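Local coordinates for protein tRNA (guanosine(18)-2'-O)-methyltransferase (Aquifex aeolicus, PDB 1ZJR) that transfers a methyl group from S-adenosyl-L-methionine to the 2'-oxygen of guanosine 18 in a subset of tRNAs, at residues A[40-45]-A[159-164]; A[111-116]-A[165-170]. All coordinates share one frame; numbering follows the deposited sequence.

Interaction 1: residues A[40-45]-A[159-164]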
loop_
_atom_site.group_PDB
_atom_site.type_symbol
_atom_site.label_atom_id
_atom_site.label_comp_id
_atom_site.label_asym_id
_atom_site.label_seq_id
_atom_site.Cartn_x
_atom_site.Cartn_y
_atom_site.Cartn_z
ATOM N N SER A 40 -5.494 9.444 3.606
ATOM C CA SER A 40 -5.664 8.856 4.933
ATOM C C SER A 40 -6.467 7.563 4.862
ATOM O O SER A 40 -6.189 6.598 5.583
ATOM C CB SER A 40 -6.362 9.851 5.868
ATOM O OG SER A 40 -5.655 11.082 5.914
ATOM N N ALA A 41 -7.472 7.543 3.993
ATOM C CA ALA A 41 -8.301 6.359 3.830
ATOM C C ALA A 41 -7.446 5.220 3.283
ATOM O O ALA A 41 -7.611 4.067 3.675
ATOM C CB ALA A 41 -9.465 6.656 2.881
ATOM N N ILE A 42 -6.529 5.547 2.378
ATOM C CA ILE A 42 -5.642 4.549 1.797
ATOM C C ILE A 42 -4.714 3.987 2.873
ATOM O O ILE A 42 -4.425 2.791 2.886
ATOM C CB ILE A 42 -4.814 5.155 0.636
ATOM C CG1 ILE A 42 -5.734 5.370 -0.572
ATOM C CG2 ILE A 42 -3.638 4.231 0.273
ATOM C CD1 ILE A 42 -5.081 6.081 -1.753
ATOM N N VAL A 43 -4.256 4.844 3.779
ATOM C CA VAL A 43 -3.381 4.386 4.852
ATOM C C VAL A 43 -4.154 3.384 5.707
ATOM O O VAL A 43 -3.629 2.323 6.059
ATOM C CB VAL A 43 -2.903 5.561 5.744
ATOM C CG1 VAL A 43 -2.111 5.031 6.932
ATOM C CG2 VAL A 43 -2.032 6.503 4.932
ATOM N N ARG A 44 -5.402 3.716 6.027
ATOM C CA ARG A 44 -6.246 2.835 6.835
ATOM C C ARG A 44 -6.436 1.485 6.145
ATOM O O ARG A 44 -6.400 0.430 6.788
ATOM C CB ARG A 44 -7.627 3.466 7.091
ATOM C CG ARG A 44 -8.417 2.724 8.182
ATOM C CD ARG A 44 -9.928 2.983 8.177
ATOM N NE ARG A 44 -10.298 4.386 8.336
ATOM C CZ ARG A 44 -11.495 4.804 8.752
ATOM N NH1 ARG A 44 -12.442 3.931 9.067
ATOM N NH2 ARG A 44 -11.755 6.102 8.834
ATOM N N THR A 45 -6.650 1.522 4.834
ATOM C CA THR A 45 -6.846 0.304 4.056
ATOM C C THR A 45 -5.576 -0.548 4.014
ATOM O O THR A 45 -5.645 -1.778 4.055
ATOM C CB THR A 45 -7.292 0.651 2.627
ATOM O OG1 THR A 45 -8.527 1.374 2.693
ATOM C CG2 THR A 45 -7.484 -0.603 1.803
ATOM N N VAL A 159 -11.301 4.100 -2.940
ATOM C CA VAL A 159 -12.193 2.961 -3.078
ATOM C C VAL A 159 -11.540 1.905 -3.970
ATOM O O VAL A 159 -11.551 0.719 -3.641
ATOM C CB VAL A 159 -13.557 3.385 -3.682
ATOM C CG1 VAL A 159 -14.461 2.166 -3.855
ATOM C CG2 VAL A 159 -14.230 4.404 -2.768
ATOM N N ALA A 160 -10.957 2.336 -5.087
ATOM C CA ALA A 160 -10.302 1.402 -6.005
ATOM C C ALA A 160 -9.157 0.686 -5.300
ATOM O O ALA A 160 -8.958 -0.514 -5.476
ATOM C CB ALA A 160 -9.771 2.150 -7.235
ATOM N N THR A 161 -8.402 1.430 -4.503
ATOM C CA THR A 161 -7.277 0.846 -3.782
ATOM C C THR A 161 -7.756 -0.253 -2.842
ATOM O O THR A 161 -7.134 -1.312 -2.743
ATOM C CB THR A 161 -6.512 1.923 -2.976
ATOM O OG1 THR A 161 -5.924 2.862 -3.888
ATOM C CG2 THR A 161 -5.406 1.281 -2.131
ATOM N N GLY A 162 -8.868 -0.007 -2.156
ATOM C CA GLY A 162 -9.399 -1.010 -1.252
ATOM C C GLY A 162 -9.892 -2.244 -1.994
ATOM O O GLY A 162 -9.697 -3.374 -1.546
ATOM N N ILE A 163 -10.546 -2.033 -3.131
ATOM C CA ILE A 163 -11.065 -3.148 -3.923
ATOM C C ILE A 163 -9.924 -4.046 -4.392
ATOM O O ILE A 163 -9.987 -5.274 -4.273
ATOM C CB ILE A 163 -11.844 -2.620 -5.149
ATOM C CG1 ILE A 163 -13.127 -1.936 -4.667
ATOM C CG2 ILE A 163 -12.139 -3.768 -6.141
ATOM C CD1 ILE A 163 -13.795 -1.047 -5.705
ATOM N N ILE A 164 -8.873 -3.429 -4.919
ATOM C CA ILE A 164 -7.735 -4.192 -5.408
ATOM C C ILE A 164 -6.993 -4.870 -4.264
ATOM O O ILE A 164 -6.682 -6.058 -4.345
ATOM C CB ILE A 164 -6.766 -3.295 -6.191
ATOM C CG1 ILE A 164 -7.510 -2.650 -7.368
ATOM C CG2 ILE A 164 -5.580 -4.126 -6.700
ATOM C CD1 ILE A 164 -6.726 -1.532 -8.066
#
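Ile42 and Thr45 meet Thr161 and Gly162 in a small, apolar helix-to-helix contact, where helix 36-49 lies beside helix 157-174 against the central parallel sheet of this knotted SPOUT methyltransferase. The two short segments run in broadly the same direction and come nearest at Thr45 and Gly162, whose CA atoms are 6.0 Å apart; Ile42 and Thr161 form the second level.

At the Thr45 level a methyl group is laid on backbone. Thr45 CG2 sits 3.6 Å from Gly162 CA. The methyl gets there because it lies anti to the backbone N, with OG1 beside that N (chi1 -60°), while Gly162, having no side chain, offers its main chain directly to the neighbouring helix.

At the other level, towards the sheet, the side chains of Ile42 and Thr161 cross at about a right angle. Ile42 touches with both branches. Its CG1 arm is extended (chi2 175°), bringing CD1 to 4.0 Å from Thr161 OG1, and its CG2 methyl lies 4.2 Å from Thr161 CG2. The buried hydroxyl of Thr161 hydrogen-bonds to Val157 O one turn earlier in the same helix. Thr161 also packs on Val125 of strand 121-126, so this level of the contact reaches down to the sheet. Ser158 extends it towards the start of helix 157-174 by touching Ala41 and Ile42.

No hydrogen bond or salt bridge joins the two segments, and 154 Å² is buried between them, both sides summed. Cohesion across this interface therefore rests on van der Waals fit, with the polar demand of Thr161 met inside its own helix.

Interaction 2: residues A[111-116]-A[165-170]; sequences NFREVD and LYEAQR
Phe112 and Arg113 pack against Glu167, which points from helix 157-174 toward the 111-116 loop. The apolar part of the contact is Phe112 CE1, 3.7 Å from Glu167 CB; the planes of ring and carboxylate stand almost perpendicular, 87° apart. A bend at chi2 (58°) sets the carboxylate beside Arg113, whose CG is 4.1 Å from Glu167 CD. Arg113 CG also lies over one face of the Phe112 ring, toward its rim, and the extended chain carries the guanidinium past the ring, so that Phe112 CZ comes over the centre of one guanidinium face. Phe112 also packs on Ile144 of strand 142-145.

The loop is shaped by an Asx turn: Asn111 OD1 accepts a nearly straight bond (164°) from Arg113 N at 2.9 Å.

The polar groups are bridged by water. Arg113 NE and Glu167 OE2, 4.3 Å apart, make no salt bridge, but one water accepts from NE at the guanidinium edge and donates to OE2. A second water donates to Arg113 O and, at 2.8 Å, to Glu167 OE1. Within the helix, Arg170 NH1 forms a salt bridge with Glu167 OE1 at 2.7 Å, weak as a hydrogen bond, and Gln171 NE2 also bonds to OE1.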
loop_
_atom_site.group_PDB
_atom_site.type_symbol
_atom_site.label_atom_id
_atom_site.label_comp_id
_atom_site.label_asym_id
_atom_site.label_seq_id
_atom_site.Cartn_x
_atom_site.Cartn_y
_atom_site.Cartn_z
ATOM N N ASN A 111 -8.290 -7.063 -16.395
ATOM C CA ASN A 111 -9.145 -7.076 -15.213
ATOM C C ASN A 111 -8.213 -7.305 -14.018
ATOM O O ASN A 111 -7.383 -8.219 -14.038
ATOM C CB ASN A 111 -10.172 -8.212 -15.352
ATOM C CG ASN A 111 -11.141 -8.283 -14.192
ATOM O OD1 ASN A 111 -10.747 -8.519 -13.059
ATOM N ND2 ASN A 111 -12.426 -8.092 -14.478
ATOM N N PHE A 112 -8.350 -6.479 -12.981
ATOM C CA PHE A 112 -7.486 -6.576 -11.803
ATOM C C PHE A 112 -7.451 -7.942 -11.115
ATOM O O PHE A 112 -6.516 -8.237 -10.368
ATOM C CB PHE A 112 -7.867 -5.494 -10.777
ATOM C CG PHE A 112 -9.105 -5.809 -9.986
ATOM C CD1 PHE A 112 -9.012 -6.183 -8.646
ATOM C CD2 PHE A 112 -10.361 -5.738 -10.574
ATOM C CE1 PHE A 112 -10.153 -6.483 -7.905
ATOM C CE2 PHE A 112 -11.513 -6.038 -9.838
ATOM C CZ PHE A 112 -11.407 -6.410 -8.505
ATOM N N ARG A 113 -8.449 -8.781 -11.357
ATOM C CA ARG A 113 -8.462 -10.099 -10.724
ATOM C C ARG A 113 -7.591 -11.127 -11.451
ATOM O O ARG A 113 -7.438 -12.258 -10.983
ATOM C CB ARG A 113 -9.896 -10.631 -10.610
ATOM C CG ARG A 113 -10.818 -9.752 -9.760
ATOM C CD ARG A 113 -12.106 -10.473 -9.375
ATOM N NE ARG A 113 -12.988 -9.626 -8.572
ATOM C CZ ARG A 113 -13.931 -8.831 -9.070
ATOM N NH1 ARG A 113 -14.136 -8.772 -10.381
ATOM N NH2 ARG A 113 -14.668 -8.085 -8.255
ATOM N N GLU A 114 -7.011 -10.736 -12.581
ATOM C CA GLU A 114 -6.170 -11.651 -13.351
ATOM C C GLU A 114 -4.725 -11.678 -12.859
ATOM O O GLU A 114 -3.937 -12.540 -13.255
ATOM C CB GLU A 114 -6.224 -11.285 -14.839
ATOM C CG GLU A 114 -7.613 -11.463 -15.438
ATOM C CD GLU A 114 -7.676 -11.145 -16.922
ATOM O OE1 GLU A 114 -8.791 -11.186 -17.483
ATOM O OE2 GLU A 114 -6.621 -10.859 -17.527
ATOM N N VAL A 115 -4.390 -10.747 -11.975
ATOM C CA VAL A 115 -3.049 -10.663 -11.419
ATOM C C VAL A 115 -2.892 -11.591 -10.216
ATOM O O VAL A 115 -3.846 -11.829 -9.471
ATOM C CB VAL A 115 -2.734 -9.211 -10.977
ATOM C CG1 VAL A 115 -1.442 -9.163 -10.173
ATOM C CG2 VAL A 115 -2.621 -8.318 -12.198
ATOM N N ASP A 116 -1.686 -12.123 -10.040
ATOM C CA ASP A 116 -1.387 -12.996 -8.905
ATOM C C ASP A 116 -0.725 -12.111 -7.846
ATOM O O ASP A 116 0.465 -11.813 -7.937
ATOM C CB ASP A 116 -0.427 -14.114 -9.335
ATOM C CG ASP A 116 -0.017 -15.010 -8.185
ATOM O OD1 ASP A 116 -0.389 -14.719 -7.026
ATOM O OD2 ASP A 116 0.687 -16.013 -8.439
ATOM N N LEU A 165 -6.711 -4.130 -3.194
ATOM C CA LEU A 165 -6.005 -4.726 -2.065
ATOM C C LEU A 165 -6.776 -5.876 -1.430
ATOM O O LEU A 165 -6.173 -6.803 -0.883
ATOM C CB LEU A 165 -5.682 -3.672 -1.003
ATOM C CG LEU A 165 -4.518 -2.739 -1.358
ATOM C CD1 LEU A 165 -4.324 -1.720 -0.243
ATOM C CD2 LEU A 165 -3.238 -3.569 -1.550
ATOM N N TYR A 166 -8.105 -5.837 -1.486
ATOM C CA TYR A 166 -8.844 -6.940 -0.885
ATOM C C TYR A 166 -8.917 -8.160 -1.791
ATOM O O TYR A 166 -9.238 -9.263 -1.336
ATOM C CB TYR A 166 -10.218 -6.477 -0.389
ATOM C CG TYR A 166 -10.139 -6.147 1.086
ATOM C CD1 TYR A 166 -10.216 -7.157 2.055
ATOM C CD2 TYR A 166 -9.858 -4.847 1.514
ATOM C CE1 TYR A 166 -10.007 -6.876 3.412
ATOM C CE2 TYR A 166 -9.648 -4.558 2.863
ATOM C CZ TYR A 166 -9.722 -5.573 3.805
ATOM O OH TYR A 166 -9.501 -5.279 5.136
ATOM N N GLU A 167 -8.605 -7.976 -3.071
ATOM C CA GLU A 167 -8.544 -9.128 -3.960
ATOM C C GLU A 167 -7.205 -9.772 -3.580
ATOM O O GLU A 167 -7.078 -10.998 -3.510
ATOM C CB GLU A 167 -8.529 -8.703 -5.428
ATOM C CG GLU A 167 -8.129 -9.825 -6.382
ATOM C CD GLU A 167 -9.030 -11.048 -6.294
ATOM O OE1 GLU A 167 -8.637 -12.105 -6.832
ATOM O OE2 GLU A 167 -10.128 -10.956 -5.698
ATOM N N ALA A 168 -6.207 -8.928 -3.311
ATOM C CA ALA A 168 -4.892 -9.415 -2.901
ATOM C C ALA A 168 -5.027 -10.156 -1.568
ATOM O O ALA A 168 -4.397 -11.199 -1.347
ATOM C CB ALA A 168 -3.911 -8.243 -2.757
ATOM N N GLN A 169 -5.852 -9.611 -0.679
ATOM C CA GLN A 169 -6.090 -10.213 0.631
ATOM C C GLN A 169 -6.712 -11.596 0.469
ATOM O O GLN A 169 -6.299 -12.558 1.118
ATOM C CB GLN A 169 -7.021 -9.313 1.453
ATOM C CG GLN A 169 -7.429 -9.854 2.830
ATOM C CD GLN A 169 -8.588 -10.834 2.762
ATOM O OE1 GLN A 169 -9.478 -10.696 1.928
ATOM N NE2 GLN A 169 -8.591 -11.818 3.653
ATOM N N ARG A 170 -7.704 -11.685 -0.403
ATOM C CA ARG A 170 -8.400 -12.944 -0.648
ATOM C C ARG A 170 -7.430 -14.015 -1.140
ATOM O O ARG A 170 -7.422 -15.135 -0.638
ATOM C CB ARG A 170 -9.512 -12.727 -1.679
ATOM C CG ARG A 170 -10.159 -14.006 -2.188
ATOM C CD ARG A 170 -10.170 -14.009 -3.714
ATOM N NE ARG A 170 -10.054 -15.359 -4.259
ATOM C CZ ARG A 170 -9.725 -15.629 -5.519
ATOM N NH1 ARG A 170 -9.479 -14.640 -6.369
ATOM N NH2 ARG A 170 -9.639 -16.888 -5.930
HETATM O O HOH W 1 -12.145 -9.194 -5.848
HETATM O O HOH W 2 -8.732 -13.822 -8.986
#

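In the fold
Interactions 1 and 2 occupy successive turns of helix 157-174, with centres 13 Å apart, and their segments alternate along the chain. The helix is thereby joined to helix 36-49 by one contact and to the 111-116 loop by the other. They touch directly: Ile163 CG2 is 3.6 Å from Phe112 CZ, and Thr45 CG2 is 3.9 Å from Leu165 CD1. Interaction 2 lies beside the predicted S-adenosyl-L-methionine site, interaction 1 a little farther off. Between side chains, Phe112 is about 4 Å from Ile146 and Thr161 about 7 Å from Thr103; Gly162 is about 8 Å from Ile146. A glycerol, probably from the crystallisation liquor, lies about 5 Å from the Thr161 side chain; such molecules often mark pockets.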